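Local coordinates for aminotransferase, class V family protein (Trichomonas vaginalis, PDB 5F8V) that probably catalyses the pyridoxal phosphate-dependent amino transfer from O-phospho-L-serine to 2-oxoglutarate, giving 3-phosphooxypyruvate and glutamate in serine biosynthesis, at residues E157-I162 with V340-F345; Q165-P168 with P173-I176; R185-W190 with G194-C199. All blocks are in the same frame, centred on the assembly; numbering follows the deposited sequence.

Contact 1: residues E157-I162 with V340-F345; sequences ETIQGI and VSVGGF
The backbones of 157-162 and 340-345 stay well apart, the nearest pair of alpha carbons, Ile159 CA and Val342 CA, being 8.1 Å from each other, so side chains alone bridge the gap. From the first segment it is the CG2 methyl of Ile159 that does the touching. Lying anti to the backbone N, this branch projects out of the turn and meets two partners in 340-345. Val342 offers its CG2 methyl, 4.1 Å from Ile159 CG2, with the two side chains crossing obliquely. Beside it, Ser341 OG lies 3.8 Å from the same Ile159 CG2; this is van der Waals contact between a methyl and a hydroxyl oxygen. Ser341 OG sits between its backbone N and carbonyl carbon (chi1 64°), which aims the hydroxyl at the isoleucine. The turn carrying Ile159 closes in a G1 beta bulge, with Gly161 and Ile162 both facing Glu157: Gly161 N reaches Glu157 O at 2.8 Å, Ile162 N adds a weak bond to that oxygen, and Glu157 N donates to Ile162 O at 2.9 Å. Gly161 takes a positive phi of 67° here. This bulged turn borders the cofactor site, for Thr158 OG1 hydrogen-bonds to O3 of the pyridoxal phosphate adduct on Lys202 and to Ser180 OG. Glu157 is tied by its carboxylate to Trp104 N and Ser105 OG at the start of helix 103-115. On the far segment, Val342 O accepts from Lys316 NZ, while Gly344 N donates to Asp321 OD2 of helix 318-329.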
ATOM      1  N   GLU A 157      -9.169  20.776   2.988  1.00 11.74           N
ATOM      2  CA  GLU A 157     -10.070  20.154   2.008  1.00 12.19           C
ATOM      3  C   GLU A 157      -9.589  20.494   0.600  1.00 13.04           C
ATOM      4  O   GLU A 157      -9.585  21.651   0.190  1.00 13.39           O
ATOM      5  CB  GLU A 157     -11.526  20.560   2.244  1.00 12.11           C
ATOM      6  CG  GLU A 157     -12.153  19.868   3.444  1.00 11.90           C
ATOM      7  CD  GLU A 157     -12.543  18.413   3.209  1.00 11.79           C
ATOM      8  OE1 GLU A 157     -12.378  17.906   2.080  1.00 11.93           O
ATOM      9  OE2 GLU A 157     -13.040  17.756   4.162  1.00 11.30           O
ATOM     10  N   THR A 158      -9.153  19.456  -0.107  1.00 14.11           N
ATOM     11  CA  THR A 158      -8.421  19.555  -1.367  1.00 15.32           C
ATOM     12  C   THR A 158      -9.296  20.106  -2.514  1.00 15.29           C
ATOM     13  O   THR A 158      -8.833  20.915  -3.334  1.00 15.48           O
ATOM     14  CB  THR A 158      -7.848  18.149  -1.709  1.00 16.29           C
ATOM     15  OG1 THR A 158      -7.268  17.587  -0.522  1.00 17.73           O
ATOM     16  CG2 THR A 158      -6.785  18.183  -2.757  1.00 16.56           C
ATOM     17  N   ILE A 159     -10.561  19.698  -2.546  1.00 14.93           N
ATOM     18  CA  ILE A 159     -11.479  20.073  -3.632  1.00 14.94           C
ATOM     19  C   ILE A 159     -12.089  21.468  -3.411  1.00 14.31           C
ATOM     20  O   ILE A 159     -12.256  22.239  -4.363  1.00 13.62           O
ATOM     21  CB  ILE A 159     -12.576  18.996  -3.818  1.00 15.00           C
ATOM     22  CG1 ILE A 159     -11.927  17.655  -4.172  1.00 15.27           C
ATOM     23  CG2 ILE A 159     -13.577  19.407  -4.898  1.00 15.15           C
ATOM     24  CD1 ILE A 159     -12.828  16.454  -3.964  1.00 15.65           C
ATOM     25  N   GLN A 160     -12.420  21.780  -2.160  1.00 13.81           N
ATOM     26  CA  GLN A 160     -13.026  23.067  -1.811  1.00 13.20           C
ATOM     27  C   GLN A 160     -11.985  24.173  -1.571  1.00 12.69           C
ATOM     28  O   GLN A 160     -12.309  25.355  -1.673  1.00 12.51           O
ATOM     29  CB  GLN A 160     -13.923  22.917  -0.590  1.00 13.36           C
ATOM     30  CG  GLN A 160     -15.217  22.152  -0.844  1.00 13.92           C
ATOM     31  CD  GLN A 160     -15.040  20.649  -0.932  1.00 14.08           C
ATOM     32  OE1 GLN A 160     -14.168  20.069  -0.292  1.00 14.41           O
ATOM     33  NE2 GLN A 160     -15.876  20.011  -1.727  1.00 14.61           N
ATOM     34  N   GLY A 161     -10.748  23.802  -1.262  1.00 12.05           N
ATOM     35  CA  GLY A 161      -9.718  24.786  -0.910  1.00 11.90           C
ATOM     36  C   GLY A 161      -9.983  25.512   0.405  1.00 11.63           C
ATOM     37  O   GLY A 161      -9.733  26.711   0.507  1.00 11.33           O
ATOM     38  N   ILE A 162     -10.491  24.775   1.394  1.00 11.72           N
ATOM     39  CA  ILE A 162     -10.765  25.290   2.754  1.00 11.95           C
ATOM     40  C   ILE A 162      -9.750  24.680   3.737  1.00 12.00           C
ATOM     41  O   ILE A 162      -9.702  23.469   3.885  1.00 11.88           O
ATOM     42  CB  ILE A 162     -12.206  24.958   3.195  1.00 12.00           C
ATOM     43  CG1 ILE A 162     -13.200  25.611   2.218  1.00 12.12           C
ATOM     44  CG2 ILE A 162     -12.480  25.450   4.621  1.00 12.16           C
ATOM     45  CD1 ILE A 162     -14.664  25.393   2.533  1.00 12.19           C
ATOM     46  N   VAL A 340     -14.122  16.757 -10.735  1.00 26.81           N
ATOM     47  CA  VAL A 340     -15.356  16.520 -11.510  1.00 27.59           C
ATOM     48  C   VAL A 340     -16.655  16.963 -10.817  1.00 28.15           C
ATOM     49  O   VAL A 340     -17.631  17.293 -11.487  1.00 28.34           O
ATOM     50  CB  VAL A 340     -15.515  15.022 -11.925  1.00 27.94           C
ATOM     51  CG1 VAL A 340     -14.428  14.603 -12.902  1.00 28.01           C
ATOM     52  CG2 VAL A 340     -15.559  14.080 -10.709  1.00 27.62           C
ATOM     53  N   SER A 341     -16.664  16.946  -9.484  1.00 28.35           N
ATOM     54  CA  SER A 341     -17.843  17.337  -8.693  1.00 27.25           C
ATOM     55  C   SER A 341     -18.192  18.826  -8.813  1.00 26.72           C
ATOM     56  O   SER A 341     -19.354  19.204  -8.682  1.00 26.30           O
ATOM     57  CB  SER A 341     -17.629  16.970  -7.213  1.00 27.84           C
ATOM     58  OG  SER A 341     -16.540  17.691  -6.642  1.00 27.57           O
ATOM     59  N   VAL A 342     -17.182  19.661  -9.052  1.00 25.79           N
ATOM     60  CA  VAL A 342     -17.358  21.114  -9.104  1.00 25.45           C
ATOM     61  C   VAL A 342     -17.064  21.740 -10.475  1.00 24.64           C
ATOM     62  O   VAL A 342     -17.521  22.846 -10.742  1.00 24.07           O
ATOM     63  CB  VAL A 342     -16.518  21.814  -8.003  1.00 25.68           C
ATOM     64  CG1 VAL A 342     -17.020  21.400  -6.620  1.00 26.19           C
ATOM     65  CG2 VAL A 342     -15.019  21.515  -8.135  1.00 25.50           C
ATOM     66  N   GLY A 343     -16.318  21.046 -11.337  1.00 24.29           N
ATOM     67  CA  GLY A 343     -15.844  21.638 -12.588  1.00 24.10           C
ATOM     68  C   GLY A 343     -14.878  22.790 -12.332  1.00 23.57           C
ATOM     69  O   GLY A 343     -14.299  22.911 -11.249  1.00 23.85           O
ATOM     70  N   GLY A 344     -14.727  23.649 -13.331  1.00 22.20           N
ATOM     71  CA  GLY A 344     -13.844  24.809 -13.237  1.00 20.90           C
ATOM     72  C   GLY A 344     -12.391  24.412 -13.088  1.00 19.54           C
ATOM     73  O   GLY A 344     -11.961  23.390 -13.637  1.00 18.97           O
ATOM     74  N   PHE A 345     -11.641  25.205 -12.315  1.00 18.41           N
ATOM     75  CA  PHE A 345     -10.176  25.096 -12.278  1.00 17.82           C
ATOM     76  C   PHE A 345      -9.623  24.973 -10.864  1.00 17.47           C
ATOM     77  O   PHE A 345     -10.233  25.459  -9.915  1.00 17.54           O
ATOM     78  CB  PHE A 345      -9.559  26.309 -12.969  1.00 17.66           C
ATOM     79  CG  PHE A 345     -10.386  26.823 -14.110  1.00 17.04           C
ATOM     80  CD1 PHE A 345     -10.562  26.046 -15.244  1.00 16.69           C
ATOM     81  CD2 PHE A 345     -11.019  28.062 -14.037  1.00 16.72           C
ATOM     82  CE1 PHE A 345     -11.341  26.503 -16.296  1.00 17.02           C
ATOM     83  CE2 PHE A 345     -11.801  28.521 -15.086  1.00 16.76           C
ATOM     84  CZ  PHE A 345     -11.960  27.741 -16.216  1.00 16.62           C
TER

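Contact 2: residues Q165-P168 with P173-I176; sequences QQFP and PLII
Phe167 and Ile176 make a CH-pi contact: the CD1 methyl of Ile176 stands 3.8 Å from the centroid of the Phe167 ring, only 11° off the ring normal. The methyl is thus almost centred over one face, and the two side chains cross at about a right angle. Ile176 reaches this far because CD1 is anti to CA about CB-CG1 (chi2 -172°), which extends the arm toward the ring.

The remaining contacts are apolar and fall to Leu174, whose two methyls are shared between neighbouring residues. Leu174 CD1 lies 3.7 Å from Phe167 CB and also 3.9 Å from Phe167 CD2, approaching the ring obliquely at its root, while Ile176 holds the middle. The other branch, Leu174 CD2, is 4.3 Å from Pro168 CD, a looser touch against the proline ring. Tyr153, Val193 and Met178 join the same apolar cluster round Phe167.

No hydrogen bond spans the two segments; the backbone bonds of 173-176 go to Phe151 on one side and to Gly194 and Cys195 on the other. Alternation along the strand sends Leu174 and Ile176 to the loop, and Ile175 to Ile85 and Phe89 of helix 78-89. This is an inner parallel strand, covered on both faces, of the mostly parallel seven-stranded sheet of the large domain in fold type I aminotransferases.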
ATOM      1  N   GLN A 165      -6.458  27.510   9.855  1.00 18.45           N
ATOM      2  CA  GLN A 165      -5.211  28.185  10.236  1.00 20.26           C
ATOM      3  C   GLN A 165      -4.644  27.656  11.565  1.00 20.84           C
ATOM      4  O   GLN A 165      -3.428  27.642  11.754  1.00 20.47           O
ATOM      5  CB  GLN A 165      -5.411  29.703  10.291  1.00 21.33           C
ATOM      6  CG  GLN A 165      -5.820  30.285   8.946  1.00 22.47           C
ATOM      7  CD  GLN A 165      -5.694  31.798   8.876  1.00 24.09           C
ATOM      8  OE1 GLN A 165      -5.968  32.503   9.849  1.00 25.67           O
ATOM      9  NE2 GLN A 165      -5.284  32.308   7.714  1.00 24.76           N
ATOM     10  N   GLN A 166      -5.530  27.231  12.468  1.00 22.18           N
ATOM     11  CA  GLN A 166      -5.147  26.638  13.757  1.00 23.29           C
ATOM     12  C   GLN A 166      -6.110  25.506  14.111  1.00 22.40           C
ATOM     13  O   GLN A 166      -7.207  25.441  13.559  1.00 22.17           O
ATOM     14  CB  GLN A 166      -5.147  27.711  14.855  1.00 25.48           C
ATOM     15  CG  GLN A 166      -6.524  28.260  15.210  1.00 26.94           C
ATOM     16  CD  GLN A 166      -6.481  29.664  15.790  1.00 29.73           C
ATOM     17  OE1 GLN A 166      -6.771  29.873  16.970  1.00 30.96           O
ATOM     18  NE2 GLN A 166      -6.127  30.637  14.956  1.00 31.24           N
ATOM     19  N   PHE A 167      -5.707  24.616  15.019  1.00 21.42           N
ATOM     20  CA  PHE A 167      -6.575  23.501  15.428  1.00 20.79           C
ATOM     21  C   PHE A 167      -7.833  24.036  16.128  1.00 20.56           C
ATOM     22  O   PHE A 167      -7.757  25.042  16.829  1.00 19.44           O
ATOM     23  CB  PHE A 167      -5.860  22.533  16.385  1.00 20.48           C
ATOM     24  CG  PHE A 167      -4.705  21.763  15.776  1.00 20.38           C
ATOM     25  CD1 PHE A 167      -4.442  21.751  14.397  1.00 19.72           C
ATOM     26  CD2 PHE A 167      -3.883  21.007  16.607  1.00 20.06           C
ATOM     27  CE1 PHE A 167      -3.380  21.030  13.889  1.00 19.88           C
ATOM     28  CE2 PHE A 167      -2.824  20.277  16.093  1.00 19.50           C
ATOM     29  CZ  PHE A 167      -2.570  20.290  14.737  1.00 19.52           C
ATOM     30  N   PRO A 168      -8.992  23.375  15.924  1.00 20.94           N
ATOM     31  CA  PRO A 168     -10.181  23.734  16.697  1.00 21.54           C
ATOM     32  C   PRO A 168      -9.996  23.526  18.205  1.00 22.28           C
ATOM     33  O   PRO A 168      -9.143  22.734  18.628  1.00 21.90           O
ATOM     34  CB  PRO A 168     -11.255  22.774  16.172  1.00 21.12           C
ATOM     35  CG  PRO A 168     -10.772  22.330  14.843  1.00 21.22           C
ATOM     36  CD  PRO A 168      -9.279  22.304  14.953  1.00 20.99           C
ATOM     37  N   PRO A 173     -10.422  14.632  22.070  1.00 20.18           N
ATOM     38  CA  PRO A 173      -9.167  14.678  21.313  1.00 19.87           C
ATOM     39  C   PRO A 173      -9.396  14.735  19.800  1.00 18.62           C
ATOM     40  O   PRO A 173     -10.353  14.148  19.291  1.00 18.61           O
ATOM     41  CB  PRO A 173      -8.443  13.383  21.719  1.00 19.92           C
ATOM     42  CG  PRO A 173      -9.477  12.523  22.350  1.00 20.36           C
ATOM     43  CD  PRO A 173     -10.492  13.449  22.947  1.00 20.50           C
ATOM     44  N   LEU A 174      -8.525  15.455  19.107  1.00 17.56           N
ATOM     45  CA  LEU A 174      -8.665  15.683  17.670  1.00 16.40           C
ATOM     46  C   LEU A 174      -8.125  14.504  16.889  1.00 15.71           C
ATOM     47  O   LEU A 174      -7.053  13.964  17.217  1.00 15.20           O
ATOM     48  CB  LEU A 174      -7.901  16.938  17.250  1.00 16.52           C
ATOM     49  CG  LEU A 174      -8.341  18.266  17.877  1.00 16.45           C
ATOM     50  CD1 LEU A 174      -7.274  19.322  17.635  1.00 16.40           C
ATOM     51  CD2 LEU A 174      -9.689  18.718  17.340  1.00 16.44           C
ATOM     52  N   ILE A 175      -8.865  14.106  15.860  1.00 14.48           N
ATOM     53  CA  ILE A 175      -8.353  13.186  14.853  1.00 13.79           C
ATOM     54  C   ILE A 175      -8.392  13.936  13.527  1.00 13.03           C
ATOM     55  O   ILE A 175      -9.474  14.300  13.062  1.00 12.58           O
ATOM     56  CB  ILE A 175      -9.166  11.884  14.781  1.00 13.44           C
ATOM     57  CG1 ILE A 175      -9.057  11.152  16.130  1.00 13.45           C
ATOM     58  CG2 ILE A 175      -8.651  11.022  13.633  1.00 13.64           C
ATOM     59  CD1 ILE A 175      -9.629   9.763  16.171  1.00 13.11           C
ATOM     60  N   ILE A 176      -7.217  14.152  12.935  1.00 11.91           N
ATOM     61  CA  ILE A 176      -7.054  15.121  11.870  1.00 11.66           C
ATOM     62  C   ILE A 176      -6.557  14.462  10.577  1.00 11.59           C
ATOM     63  O   ILE A 176      -5.489  13.830  10.556  1.00 11.57           O
ATOM     64  CB  ILE A 176      -6.090  16.267  12.277  1.00 11.43           C
ATOM     65  CG1 ILE A 176      -6.358  16.725  13.722  1.00 11.22           C
ATOM     66  CG2 ILE A 176      -6.205  17.421  11.297  1.00 11.34           C
ATOM     67  CD1 ILE A 176      -5.598  17.956  14.164  1.00 11.22           C
TER

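Contact 3: residues R185-W190 with G194-C199; sequences RPITQW and GCIFAC
Ile196 rests its CD1 methyl against both Ile187 and Trp190, which lie next to each other. With Ile187 the meeting is tip to tip: each isoleucine extends its CG1-CD1 arm toward the other, and Ile187 CD1 comes to 4.0 Å from Ile196 CD1. With Trp190 it is the six-membered ring that takes part, Trp190 CZ3 lying 3.9 Å from Ile196 CD1. The indole crosses the isoleucine at about a right angle, and the methyl meets it obliquely. In Ile196, CG1 is anti to the carbonyl carbon (chi1 -75°) and CD1 continues the arm outward, which lifts the methyl well clear of the strand.

The two loop residues also pack on each other. Ile187 CG2 sits 3.5 Å above the plane of the Trp190 ring, offset toward its rim, so the isoleucine uses one branch against the tryptophan and the other against the strand. Between them Gln189 adopts a left-handed backbone conformation, phi 60°, leading into the short 3-10 turn at Trp190. Phe69 meets the indole edge-to-face, and Pro66 also packs on it.

Further back in the loop, Arg185 NH2 forms a salt bridge with Asp155 OD2 and donates to Phe164 O. On the strand, Ile196 also touches Ile176 and Met178, whereas Cys195 and Phe197 project to the other face, against helix 78-89. Here a loop packs over one face of an inner strand of the fold type I aminotransferase sheet; strand 193-199 ends three residues before Lys202, the lysine that carries the pyridoxal phosphate.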
ATOM      1  N   ARG A 185       3.692  22.759   6.872  1.00 13.79           N
ATOM      2  CA  ARG A 185       3.882  23.728   7.945  1.00 14.37           C
ATOM      3  C   ARG A 185       4.114  23.032   9.298  1.00 14.77           C
ATOM      4  O   ARG A 185       3.844  21.833   9.435  1.00 14.48           O
ATOM      5  CB  ARG A 185       2.666  24.653   8.049  1.00 14.31           C
ATOM      6  CG  ARG A 185       1.348  23.919   8.195  1.00 14.46           C
ATOM      7  CD  ARG A 185       0.216  24.915   8.315  1.00 14.68           C
ATOM      8  NE  ARG A 185      -1.066  24.263   8.556  1.00 14.76           N
ATOM      9  CZ  ARG A 185      -2.258  24.848   8.398  1.00 15.06           C
ATOM     10  NH1 ARG A 185      -2.363  26.122   8.009  1.00 14.98           N
ATOM     11  NH2 ARG A 185      -3.363  24.156   8.643  1.00 14.95           N
ATOM     12  N   PRO A 186       4.593  23.781  10.310  1.00 15.56           N
ATOM     13  CA  PRO A 186       4.748  23.167  11.632  1.00 16.31           C
ATOM     14  C   PRO A 186       3.415  22.799  12.276  1.00 17.02           C
ATOM     15  O   PRO A 186       2.385  23.384  11.940  1.00 17.28           O
ATOM     16  CB  PRO A 186       5.443  24.265  12.458  1.00 16.43           C
ATOM     17  CG  PRO A 186       6.053  25.180  11.448  1.00 16.10           C
ATOM     18  CD  PRO A 186       5.076  25.173  10.312  1.00 15.76           C
ATOM     19  N   ILE A 187       3.452  21.829  13.180  1.00 17.62           N
ATOM     20  CA  ILE A 187       2.299  21.448  13.978  1.00 18.78           C
ATOM     21  C   ILE A 187       2.624  21.797  15.428  1.00 19.13           C
ATOM     22  O   ILE A 187       3.679  21.418  15.923  1.00 20.10           O
ATOM     23  CB  ILE A 187       1.988  19.941  13.826  1.00 18.81           C
ATOM     24  CG1 ILE A 187       1.459  19.652  12.410  1.00 19.20           C
ATOM     25  CG2 ILE A 187       0.970  19.491  14.865  1.00 19.23           C
ATOM     26  CD1 ILE A 187       1.369  18.176  12.064  1.00 18.93           C
ATOM     27  N   THR A 188       1.721  22.529  16.080  1.00 19.64           N
ATOM     28  CA  THR A 188       1.790  22.825  17.516  1.00 19.66           C
ATOM     29  C   THR A 188       0.521  22.309  18.204  1.00 19.71           C
ATOM     30  O   THR A 188      -0.362  21.716  17.560  1.00 19.53           O
ATOM     31  CB  THR A 188       1.924  24.344  17.771  1.00 19.68           C
ATOM     32  OG1 THR A 188       0.793  25.026  17.209  1.00 20.02           O
ATOM     33  CG2 THR A 188       3.206  24.883  17.151  1.00 19.77           C
ATOM     34  N   GLN A 189       0.448  22.518  19.519  1.00 19.52           N
ATOM     35  CA  GLN A 189      -0.709  22.136  20.322  1.00 19.45           C
ATOM     36  C   GLN A 189      -0.971  20.630  20.257  1.00 18.13           C
ATOM     37  O   GLN A 189      -2.103  20.184  20.058  1.00 18.30           O
ATOM     38  CB  GLN A 189      -1.956  22.939  19.918  1.00 20.55           C
ATOM     39  CG  GLN A 189      -1.798  24.454  19.980  1.00 21.00           C
ATOM     40  CD  GLN A 189      -3.105  25.162  19.655  1.00 21.91           C
ATOM     41  OE1 GLN A 189      -3.694  24.940  18.597  1.00 21.32           O
ATOM     42  NE2 GLN A 189      -3.579  26.000  20.573  1.00 22.88           N
ATOM     43  N   TRP A 190       0.093  19.853  20.436  1.00 17.25           N
ATOM     44  CA  TRP A 190       0.004  18.389  20.460  1.00 17.14           C
ATOM     45  C   TRP A 190      -0.933  17.857  21.555  1.00 16.82           C
ATOM     46  O   TRP A 190      -1.563  16.816  21.376  1.00 16.29           O
ATOM     47  CB  TRP A 190       1.402  17.758  20.593  1.00 17.30           C
ATOM     48  CG  TRP A 190       2.252  17.942  19.366  1.00 17.19           C
ATOM     49  CD1 TRP A 190       3.210  18.893  19.168  1.00 17.34           C
ATOM     50  CD2 TRP A 190       2.201  17.170  18.163  1.00 17.23           C
ATOM     51  NE1 TRP A 190       3.757  18.760  17.920  1.00 17.20           N
ATOM     52  CE2 TRP A 190       3.162  17.706  17.284  1.00 17.38           C
ATOM     53  CE3 TRP A 190       1.437  16.070  17.744  1.00 17.24           C
ATOM     54  CZ2 TRP A 190       3.381  17.184  16.004  1.00 17.72           C
ATOM     55  CZ3 TRP A 190       1.654  15.546  16.477  1.00 17.28           C
ATOM     56  CH2 TRP A 190       2.618  16.103  15.620  1.00 17.56           C
ATOM     57  N   GLY A 194      -5.373  13.473  19.392  1.00 14.09           N
ATOM     58  CA  GLY A 194      -5.427  12.033  19.551  1.00 13.77           C
ATOM     59  C   GLY A 194      -4.687  11.343  18.419  1.00 13.45           C
ATOM     60  O   GLY A 194      -3.862  10.453  18.663  1.00 13.12           O
ATOM     61  N   CYS A 195      -4.972  11.755  17.181  1.00 13.02           N
ATOM     62  CA  CYS A 195      -4.390  11.116  15.999  1.00 12.92           C
ATOM     63  C   CYS A 195      -4.281  12.069  14.804  1.00 13.04           C
ATOM     64  O   CYS A 195      -5.189  12.851  14.543  1.00 12.52           O
ATOM     65  CB  CYS A 195      -5.213   9.892  15.607  1.00 13.03           C
ATOM     66  SG  CYS A 195      -4.643   9.015  14.128  1.00 13.55           S
ATOM     67  N   ILE A 196      -3.154  12.005  14.104  1.00 12.73           N
ATOM     68  CA  ILE A 196      -2.979  12.689  12.830  1.00 13.20           C
ATOM     69  C   ILE A 196      -2.608  11.635  11.820  1.00 13.12           C
ATOM     70  O   ILE A 196      -1.815  10.730  12.119  1.00 13.61           O
ATOM     71  CB  ILE A 196      -1.892  13.789  12.905  1.00 13.29           C
ATOM     72  CG1 ILE A 196      -2.437  15.004  13.651  1.00 13.27           C
ATOM     73  CG2 ILE A 196      -1.414  14.211  11.520  1.00 13.76           C
ATOM     74  CD1 ILE A 196      -1.383  16.003  14.083  1.00 13.32           C
ATOM     75  N   PHE A 197      -3.174  11.750  10.624  1.00 13.04           N
ATOM     76  CA  PHE A 197      -2.785  10.876   9.523  1.00 12.95           C
ATOM     77  C   PHE A 197      -2.734  11.610   8.187  1.00 12.95           C
ATOM     78  O   PHE A 197      -3.357  12.665   8.008  1.00 12.49           O
ATOM     79  CB  PHE A 197      -3.684   9.630   9.449  1.00 12.74           C
ATOM     80  CG  PHE A 197      -5.067   9.894   8.937  1.00 12.88           C
ATOM     81  CD1 PHE A 197      -6.043  10.433   9.774  1.00 12.96           C
ATOM     82  CD2 PHE A 197      -5.419   9.563   7.622  1.00 12.93           C
ATOM     83  CE1 PHE A 197      -7.328  10.658   9.305  1.00 13.25           C
ATOM     84  CE2 PHE A 197      -6.701   9.806   7.147  1.00 12.86           C
ATOM     85  CZ  PHE A 197      -7.656  10.347   7.987  1.00 13.08           C
ATOM     86  N   ALA A 198      -1.976  11.019   7.263  1.00 12.87           N
ATOM     87  CA  ALA A 198      -1.768  11.563   5.932  1.00 12.90           C
ATOM     88  C   ALA A 198      -1.332  10.466   4.976  1.00 12.99           C
ATOM     89  O   ALA A 198      -0.394   9.725   5.266  1.00 12.38           O
ATOM     90  CB  ALA A 198      -0.715  12.656   5.970  1.00 13.06           C
ATOM     91  N   CYS A 199      -2.020  10.361   3.839  1.00 13.09           N
ATOM     92  CA  CYS A 199      -1.552   9.524   2.737  1.00 13.27           C
ATOM     93  C   CYS A 199      -0.341  10.214   2.128  1.00 13.02           C
ATOM     94  O   CYS A 199      -0.220  11.429   2.219  1.00 12.11           O
ATOM     95  CB  CYS A 199      -2.663   9.327   1.706  1.00 13.94           C
ATOM     96  SG  CYS A 199      -3.209  10.845   0.889  1.00 14.78           S
TER

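From the N terminus, the chain first reaches 157-162, whose partner 340-345 comes 178 residues later; contact 1 therefore closes a long loop, and contacts 2 and 3 are both nested within it. These two follow in series, each folding a short loop back on the strand that succeeds it: 165-168 on strand 174-177, then 185-190 on strand 193-199. Their strands are parallel neighbours, joined by backbone bonds such as Gly194 N to Leu174 O, and Phe167 packs against Ile187, so contacts 2 and 3 form one continuous layer. Contact 1, its centre about 22 Å from contact 2's and about 23 Å from contact 3's, instead ties the cofactor-side turn to the C-terminal part of the chain.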